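Local coordinates for protein collagen adhesin (Enterococcus faecalis, PDB 2OKM) that probably binds collagen as a cell-wall-anchored surface adhesin, this chain being its collagen-binding N2 subdomain, at residues F6-G11 and V26-S31; D32-I37 and Q129-D134; S123-Y128 and A135-N140. One frame throughout, in Å; residues are numbered along the deposited sequence.

Contact 1 (F6-G11 and V26-S31); sequences FFYKVG and VNLNKS. With SO4 (sulfate ion), chain B.
Phe6 and Asn27 meet through backbone and side chain together. Asn27 N donates to Phe6 O at 2.7 Å. The Asn27 side chain lies against the CE1 corner of the Phe6 ring, with OD1 3.5 Å from CE1 and the amide plane turned 32° from the ring. Asn27 CA sits over one face of that ring. One residue on, Phe7 and Val26 form an antiparallel non-hydrogen-bonded pair; Val26 CG2 reaches the edge of the Phe7 ring in its plane, 3.7 Å from CD2. Tyr8 stands up beside the turn, where Leu28 CD2 touches its ring edge at CE1 (3.7 Å) and its hydroxyl.

A second shell fixes Asn27. Its OD1 accepts from Ser31 N and its ND2 donates to Ser31 O at 3.0 Å, so the amide straps the type I turn Asn27-Lys30, which the bond from Lys30 N to Asn27 O closes. Phe6 N donates a hydrogen bond to sulfate O4 (2.8 Å), an ion probably left from crystallisation. With CG anti to the backbone N (chi1 -180°), Phe6 also stacks on Tyr128, and Phe7 packs edge-to-face with Tyr124 between the sheets. This is the end of an antiparallel strand pair, 7-12 with 19-26, running into a turn at the border of a beta-sandwich core.

Contact 2 (D32-I37 and Q129-D134); sequences DVTEDI and QLNNQD
Gln129 O takes the N-H of Thr34 in a nearly straight hydrogen bond (Thr34 N to Gln129 O 2.9 Å, 172° at the hydrogen), and Val33 CA-H approaches the same oxygen. The Gln129 chain runs out extended, CG anti to the backbone N, past Thr34 OG1, which lies 3.1 Å from Gln129 CG. At its end NE2 makes a weak, bent bond to Glu35 OE1 (3.0 Å), with amide and carboxylate planes 78° apart. Glu35 reaches this place with CG tucked between its own N and carbonyl carbon (chi1 56°), laying its CG and CD against Gln129 CB. Gln129 N is joined to Glu35 O through water 2, which accepts from the amide and donates to the carbonyl at 2.7 Å.

Leu130 turns its CD2 methyl back to Asp32 O, 3.5 Å away, and to Val33 CG1 at 4.1 Å; both Leu130 and Val33 also pack on Phe6. Leu130 O accepts a hydrogen bond from water 1; the residue opens the type II turn that runs to Gln133, closed by a weak bond from Gln133 N to Leu130 O. At Asn131 the side chain reaches that of Asp32. Asp32 is held from elsewhere: its OD2 forms a salt bridge with Arg98.

The chemistry is that of two loops tied chiefly by one good backbone bond and a bridging water, with weaker, bent polar side-chain links around them. The Asp32 charge is met by arginine, whereas the weak bond from Gln129 NE2 would probably stabilise the Glu35 charge little.

Contact 3 (S123-Y128 and A135-N140); sequences SYDINY and ATNEKN
The hairpin of strands 119-128 and 136-145 forms one end of the five-stranded antiparallel sheet, and in it Tyr124, Ile126 and Tyr128 pair with Asn140, Glu138 and Thr136 through paired backbone bonds. The shortest is Thr136 N to Tyr128 O, 2.6 Å; the short strand axes run 4.7 Å apart at 171°.

On the face of the tyrosines, Thr136 lies over the Tyr128 ring in a CH-pi contact, CB 3.8 Å from the centroid and 17° off the normal. Glu138 comes to the edge of that ring, its carboxylate plane nearly perpendicular, with OE1 3.1 Å from Tyr128 OH. A chi1 of 66° swings the Tyr124 ring over toward strand 136-145, where it lies alongside Asn140: Asn140 O stands over one ring face and Asn140 CB is 3.3 Å from Tyr124 OH. Water 3 links that hydroxyl to Glu138 OE2.

On the other face, Asn137 ND2 donates to Asn127 OD1 at 2.7 Å, from above the carbonyl plane, and weakly to Asp125 OD2. Lys139 runs beside Asp125, its CG 3.2 Å from OD2. Water 4 ties Asn127 OD1 to Thr136 O.

Strand 119-128 also bonds to strand 37-43 through Asp125 with Ala40 and Asn127 with Ser38. Its Tyr124, Ile126 and Tyr128 face the core, flanked by polar side chains of strand 136-145, the edge strand within this chain of the Ig-like beta sandwich of the collagen-binding domain.

How the contacts relate
Measured from contact centre to chain centre, contact 1 lies about 9 Å away, contact 3 about 12 Å and contact 2 about 18 Å. Contact 1 is inner, with none of its touching residues exposed; contact 3 has one core face and an exposed edge; contact 2 lies toward the surface, at the loop end. Contacts 1 and 3 belong to different sheets and meet across the core, as where Phe7 packs on Ile126. Contact 2 continues both, since 32-37 follows 26-31 and 129-134 connects the two strands of contact 3; its Ile37 reaches Phe6, Val26 and Ile126. Contact 1 mixes aromatic packing with one backbone bond and an asparagine-braced turn, contact 3 relies on regular backbone pairing, and contact 2 on water-assisted polar links between irregular loops.

Contact 1 (F6-G11 and V26-S31)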
# COMPACT_ATOMS: atom_id res chain seq x y z
N PHE A 6 -0.81 -1.04 -12.56
CA PHE A 6 -1.92 -1.40 -11.69
C PHE A 6 -1.50 -1.17 -10.25
O PHE A 6 -2.32 -0.79 -9.41
CB PHE A 6 -2.31 -2.87 -11.86
CG PHE A 6 -3.46 -3.28 -11.00
CD1 PHE A 6 -4.76 -2.93 -11.34
CD2 PHE A 6 -3.24 -3.94 -9.80
CE1 PHE A 6 -5.83 -3.25 -10.50
CE2 PHE A 6 -4.30 -4.26 -8.95
CZ PHE A 6 -5.59 -3.91 -9.31
N PHE A 7 -0.23 -1.42 -9.96
CA PHE A 7 0.28 -1.21 -8.62
C PHE A 7 1.73 -0.80 -8.57
O PHE A 7 2.57 -1.30 -9.31
CB PHE A 7 0.12 -2.48 -7.77
CG PHE A 7 0.68 -2.34 -6.38
CD1 PHE A 7 1.99 -2.72 -6.09
CD2 PHE A 7 -0.08 -1.76 -5.37
CE1 PHE A 7 2.53 -2.52 -4.82
CE2 PHE A 7 0.45 -1.55 -4.10
CZ PHE A 7 1.76 -1.93 -3.82
N TYR A 8 2.01 0.15 -7.68
CA TYR A 8 3.37 0.59 -7.47
C TYR A 8 3.49 1.16 -6.08
O TYR A 8 2.51 1.60 -5.47
CB TYR A 8 3.85 1.59 -8.53
CG TYR A 8 3.29 2.99 -8.45
CD1 TYR A 8 2.07 3.31 -9.04
CD2 TYR A 8 4.01 4.01 -7.82
CE1 TYR A 8 1.59 4.61 -9.03
CE2 TYR A 8 3.54 5.31 -7.80
CZ TYR A 8 2.33 5.61 -8.41
OH TYR A 8 1.87 6.90 -8.41
N LYS A 9 4.72 1.14 -5.58
CA LYS A 9 4.99 1.62 -4.25
C LYS A 9 6.20 2.54 -4.22
O LYS A 9 7.23 2.25 -4.83
CB LYS A 9 5.23 0.40 -3.37
CG LYS A 9 5.64 0.71 -1.99
CD LYS A 9 5.88 -0.59 -1.31
CE LYS A 9 6.78 -0.33 -0.20
NZ LYS A 9 6.13 0.57 0.78
N VAL A 10 6.06 3.66 -3.51
CA VAL A 10 7.15 4.62 -3.36
C VAL A 10 7.11 5.20 -1.96
O VAL A 10 6.15 5.00 -1.21
CB VAL A 10 7.03 5.79 -4.36
CG1 VAL A 10 7.28 5.30 -5.77
CG2 VAL A 10 5.65 6.44 -4.26
N GLY A 11 8.16 5.92 -1.60
CA GLY A 11 8.21 6.53 -0.29
C GLY A 11 9.10 7.75 -0.33
O GLY A 11 9.78 8.01 -1.33
N VAL A 26 -2.72 1.75 -5.52
CA VAL A 26 -3.52 0.68 -6.09
C VAL A 26 -4.59 1.07 -7.11
O VAL A 26 -5.50 1.84 -6.81
CB VAL A 26 -4.21 -0.11 -4.95
CG1 VAL A 26 -4.90 -1.35 -5.50
CG2 VAL A 26 -3.18 -0.47 -3.88
N ASN A 27 -4.46 0.52 -8.31
CA ASN A 27 -5.43 0.73 -9.38
C ASN A 27 -5.76 2.21 -9.64
O ASN A 27 -6.92 2.58 -9.71
CB ASN A 27 -6.70 -0.06 -9.03
CG ASN A 27 -7.65 -0.20 -10.19
OD1 ASN A 27 -7.25 -0.18 -11.35
ND2 ASN A 27 -8.93 -0.38 -9.88
N LEU A 28 -4.72 3.04 -9.79
CA LEU A 28 -4.94 4.46 -10.02
C LEU A 28 -5.74 4.75 -11.29
O LEU A 28 -6.43 5.77 -11.37
CB LEU A 28 -3.60 5.21 -10.06
CG LEU A 28 -3.03 5.66 -8.70
CD1 LEU A 28 -2.95 4.49 -7.75
CD2 LEU A 28 -1.66 6.29 -8.91
N ASN A 29 -5.68 3.86 -12.27
CA ASN A 29 -6.44 4.07 -13.50
C ASN A 29 -7.87 3.56 -13.39
O ASN A 29 -8.63 3.59 -14.35
CB ASN A 29 -5.74 3.44 -14.69
CG ASN A 29 -4.52 4.23 -15.12
OD1 ASN A 29 -3.39 3.88 -14.79
ND2 ASN A 29 -4.75 5.33 -15.84
N LYS A 30 -8.22 3.10 -12.20
CA LYS A 30 -9.57 2.62 -11.92
C LYS A 30 -10.09 1.58 -12.90
O LYS A 30 -11.16 1.73 -13.48
CB LYS A 30 -10.52 3.82 -11.87
CG LYS A 30 -10.14 4.84 -10.79
CD LYS A 30 -11.01 6.08 -10.84
CE LYS A 30 -10.21 7.31 -11.28
NZ LYS A 30 -10.05 8.32 -10.18
N SER A 31 -9.32 0.50 -13.06
CA SER A 31 -9.71 -0.59 -13.94
C SER A 31 -10.66 -1.50 -13.16
O SER A 31 -10.78 -1.39 -11.95
CB SER A 31 -8.49 -1.42 -14.35
OG SER A 31 -7.50 -0.62 -14.98
S SO4 B . 1.39 -2.67 -15.38
O1 SO4 B . 1.50 -1.33 -15.99
O2 SO4 B . 1.27 -3.70 -16.43
O3 SO4 B . 2.59 -2.94 -14.57
O4 SO4 B . 0.19 -2.72 -14.52

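Contact 2 (D32-I37 and Q129-D134)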
# COMPACT_ATOMS: atom_id res chain seq x y z
N ASP A 32 -11.35 -2.38 -13.87
CA ASP A 32 -12.25 -3.32 -13.22
C ASP A 32 -11.33 -4.44 -12.72
O ASP A 32 -10.20 -4.58 -13.21
CB ASP A 32 -13.25 -3.89 -14.23
CG ASP A 32 -14.40 -4.62 -13.57
OD1 ASP A 32 -15.27 -5.14 -14.30
OD2 ASP A 32 -14.45 -4.67 -12.32
N VAL A 33 -11.79 -5.22 -11.74
CA VAL A 33 -11.01 -6.35 -11.23
C VAL A 33 -11.98 -7.52 -11.08
O VAL A 33 -13.17 -7.31 -10.85
CB VAL A 33 -10.37 -6.04 -9.85
CG1 VAL A 33 -9.30 -4.96 -10.00
CG2 VAL A 33 -11.44 -5.61 -8.85
N THR A 34 -11.48 -8.74 -11.23
CA THR A 34 -12.32 -9.93 -11.13
C THR A 34 -12.16 -10.72 -9.84
O THR A 34 -12.87 -11.70 -9.61
CB THR A 34 -12.06 -10.89 -12.32
OG1 THR A 34 -10.69 -11.28 -12.33
CG2 THR A 34 -12.41 -10.20 -13.63
N GLU A 35 -11.21 -10.31 -9.00
CA GLU A 35 -10.98 -10.97 -7.73
C GLU A 35 -10.40 -9.96 -6.75
O GLU A 35 -10.15 -8.81 -7.12
CB GLU A 35 -10.00 -12.13 -7.90
CG GLU A 35 -8.66 -11.74 -8.51
CD GLU A 35 -7.64 -12.87 -8.47
OE1 GLU A 35 -8.04 -14.04 -8.66
OE2 GLU A 35 -6.44 -12.58 -8.27
N ASP A 36 -10.21 -10.39 -5.51
CA ASP A 36 -9.64 -9.51 -4.50
C ASP A 36 -8.23 -9.15 -4.93
O ASP A 36 -7.64 -9.81 -5.78
CB ASP A 36 -9.53 -10.22 -3.14
CG ASP A 36 -10.86 -10.62 -2.55
OD1 ASP A 36 -11.91 -10.11 -2.99
OD2 ASP A 36 -10.85 -11.45 -1.62
N ILE A 37 -7.70 -8.09 -4.32
CA ILE A 37 -6.33 -7.65 -4.58
C ILE A 37 -5.63 -7.98 -3.27
O ILE A 37 -6.06 -7.52 -2.22
CB ILE A 37 -6.24 -6.13 -4.81
CG1 ILE A 37 -7.10 -5.73 -6.01
CG2 ILE A 37 -4.79 -5.73 -5.03
CD1 ILE A 37 -7.30 -4.23 -6.13
N GLN A 129 -6.24 -9.76 -10.49
CA GLN A 129 -6.70 -10.23 -11.79
C GLN A 129 -7.65 -9.22 -12.43
O GLN A 129 -8.61 -8.78 -11.80
CB GLN A 129 -7.39 -11.59 -11.66
CG GLN A 129 -7.77 -12.22 -13.00
CD GLN A 129 -8.24 -13.66 -12.87
OE1 GLN A 129 -8.56 -14.31 -13.87
NE2 GLN A 129 -8.27 -14.17 -11.64
N LEU A 130 -7.36 -8.87 -13.67
CA LEU A 130 -8.18 -7.91 -14.41
C LEU A 130 -9.13 -8.62 -15.36
O LEU A 130 -9.05 -9.84 -15.55
CB LEU A 130 -7.29 -6.96 -15.20
CG LEU A 130 -6.19 -6.23 -14.41
CD1 LEU A 130 -5.46 -5.27 -15.33
CD2 LEU A 130 -6.81 -5.49 -13.24
N ASN A 131 -10.03 -7.85 -15.97
CA ASN A 131 -11.00 -8.38 -16.91
C ASN A 131 -10.36 -9.01 -18.13
O ASN A 131 -9.37 -8.50 -18.67
CB ASN A 131 -11.96 -7.28 -17.36
CG ASN A 131 -13.25 -7.27 -16.57
OD1 ASN A 131 -14.05 -6.33 -16.67
ND2 ASN A 131 -13.48 -8.32 -15.79
N ASN A 132 -10.94 -10.12 -18.58
CA ASN A 132 -10.45 -10.84 -19.75
C ASN A 132 -8.96 -11.11 -19.66
O ASN A 132 -8.25 -11.10 -20.67
CB ASN A 132 -10.77 -10.04 -21.02
N GLN A 133 -8.48 -11.36 -18.45
CA GLN A 133 -7.07 -11.64 -18.24
C GLN A 133 -6.82 -12.70 -17.18
O GLN A 133 -7.65 -12.92 -16.30
CB GLN A 133 -6.32 -10.37 -17.84
CG GLN A 133 -6.17 -9.37 -18.96
CD GLN A 133 -4.96 -8.48 -18.78
OE1 GLN A 133 -4.58 -7.76 -19.69
NE2 GLN A 133 -4.35 -8.53 -17.60
N ASP A 134 -5.67 -13.35 -17.27
CA ASP A 134 -5.29 -14.37 -16.31
C ASP A 134 -4.75 -13.64 -15.09
O ASP A 134 -4.31 -12.49 -15.19
CB ASP A 134 -4.21 -15.28 -16.90
O HOH W 1 -10.61 -12.11 -15.54
O HOH W 2 -7.72 -8.44 -8.27

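Contact 3 (S123-Y128 and A135-N140)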
# COMPACT_ATOMS: atom_id res chain seq x y z
N SER A 123 9.53 -4.32 0.51
CA SER A 123 9.28 -5.30 -0.53
C SER A 123 7.82 -5.76 -0.48
O SER A 123 7.18 -5.72 0.57
CB SER A 123 10.21 -6.49 -0.35
OG SER A 123 11.56 -6.09 -0.43
N TYR A 124 7.31 -6.18 -1.63
CA TYR A 124 5.93 -6.63 -1.70
C TYR A 124 5.73 -7.71 -2.74
O TYR A 124 6.54 -7.89 -3.64
CB TYR A 124 5.00 -5.43 -2.00
CG TYR A 124 5.21 -4.83 -3.37
CD1 TYR A 124 4.66 -5.43 -4.51
CD2 TYR A 124 5.97 -3.67 -3.55
CE1 TYR A 124 4.87 -4.90 -5.78
CE2 TYR A 124 6.19 -3.13 -4.82
CZ TYR A 124 5.64 -3.75 -5.93
OH TYR A 124 5.87 -3.24 -7.19
N ASP A 125 4.63 -8.43 -2.57
CA ASP A 125 4.21 -9.49 -3.49
C ASP A 125 2.73 -9.21 -3.62
O ASP A 125 2.00 -9.23 -2.63
CB ASP A 125 4.43 -10.87 -2.88
CG ASP A 125 3.93 -11.99 -3.77
OD1 ASP A 125 3.48 -13.02 -3.22
OD2 ASP A 125 4.01 -11.86 -5.02
N ILE A 126 2.27 -8.91 -4.82
CA ILE A 126 0.85 -8.61 -5.00
C ILE A 126 0.21 -9.54 -6.01
O ILE A 126 0.80 -9.85 -7.04
CB ILE A 126 0.63 -7.14 -5.43
CG1 ILE A 126 -0.87 -6.84 -5.50
CG2 ILE A 126 1.29 -6.88 -6.78
CD1 ILE A 126 -1.18 -5.39 -5.84
N ASN A 127 -1.00 -9.99 -5.69
CA ASN A 127 -1.78 -10.87 -6.56
C ASN A 127 -3.07 -10.14 -6.93
O ASN A 127 -3.73 -9.58 -6.06
CB ASN A 127 -2.13 -12.17 -5.82
CG ASN A 127 -0.95 -13.12 -5.73
OD1 ASN A 127 -0.52 -13.69 -6.73
ND2 ASN A 127 -0.43 -13.30 -4.52
N TYR A 128 -3.41 -10.15 -8.21
CA TYR A 128 -4.63 -9.51 -8.68
C TYR A 128 -5.02 -10.05 -10.05
O TYR A 128 -4.23 -10.73 -10.70
CB TYR A 128 -4.45 -7.98 -8.73
CG TYR A 128 -3.43 -7.49 -9.74
CD1 TYR A 128 -3.80 -7.22 -11.06
CD2 TYR A 128 -2.11 -7.26 -9.36
CE1 TYR A 128 -2.87 -6.73 -11.97
CE2 TYR A 128 -1.17 -6.78 -10.27
CZ TYR A 128 -1.56 -6.51 -11.58
OH TYR A 128 -0.64 -6.01 -12.47
N ALA A 135 -4.77 -14.30 -13.94
CA ALA A 135 -4.29 -13.70 -12.70
C ALA A 135 -2.85 -13.22 -12.84
O ALA A 135 -2.04 -13.80 -13.57
CB ALA A 135 -4.39 -14.71 -11.56
N THR A 136 -2.53 -12.14 -12.13
CA THR A 136 -1.20 -11.55 -12.15
C THR A 136 -0.55 -11.62 -10.77
O THR A 136 -1.21 -11.47 -9.75
CB THR A 136 -1.25 -10.07 -12.58
OG1 THR A 136 -1.81 -9.96 -13.89
CG2 THR A 136 0.14 -9.46 -12.56
N ASN A 137 0.76 -11.87 -10.75
CA ASN A 137 1.51 -11.90 -9.51
C ASN A 137 2.81 -11.13 -9.74
O ASN A 137 3.62 -11.52 -10.59
CB ASN A 137 1.83 -13.33 -9.07
CG ASN A 137 2.75 -13.38 -7.86
OD1 ASN A 137 3.94 -13.11 -7.97
ND2 ASN A 137 2.19 -13.71 -6.70
N GLU A 138 2.98 -10.05 -9.01
CA GLU A 138 4.16 -9.20 -9.13
C GLU A 138 4.89 -9.08 -7.82
O GLU A 138 4.28 -9.06 -6.75
CB GLU A 138 3.76 -7.80 -9.58
CG GLU A 138 3.22 -7.70 -10.99
CD GLU A 138 2.68 -6.32 -11.28
OE1 GLU A 138 2.45 -6.02 -12.47
OE2 GLU A 138 2.47 -5.54 -10.33
N LYS A 139 6.21 -8.99 -7.90
CA LYS A 139 7.06 -8.84 -6.73
C LYS A 139 8.07 -7.75 -7.03
O LYS A 139 8.57 -7.66 -8.16
CB LYS A 139 7.80 -10.14 -6.42
CG LYS A 139 6.90 -11.34 -6.18
CD LYS A 139 7.73 -12.61 -6.02
CE LYS A 139 6.85 -13.83 -5.88
NZ LYS A 139 7.66 -15.08 -5.81
N ASN A 140 8.37 -6.92 -6.05
CA ASN A 140 9.35 -5.87 -6.25
C ASN A 140 9.76 -5.24 -4.93
O ASN A 140 9.15 -5.50 -3.90
CB ASN A 140 8.82 -4.79 -7.20
CG ASN A 140 9.84 -4.36 -8.23
OD1 ASN A 140 10.99 -4.06 -7.90
ND2 ASN A 140 9.43 -4.33 -9.49
O HOH W 3 5.34 -4.53 -9.39
O HOH W 4 -2.37 -13.93 -8.94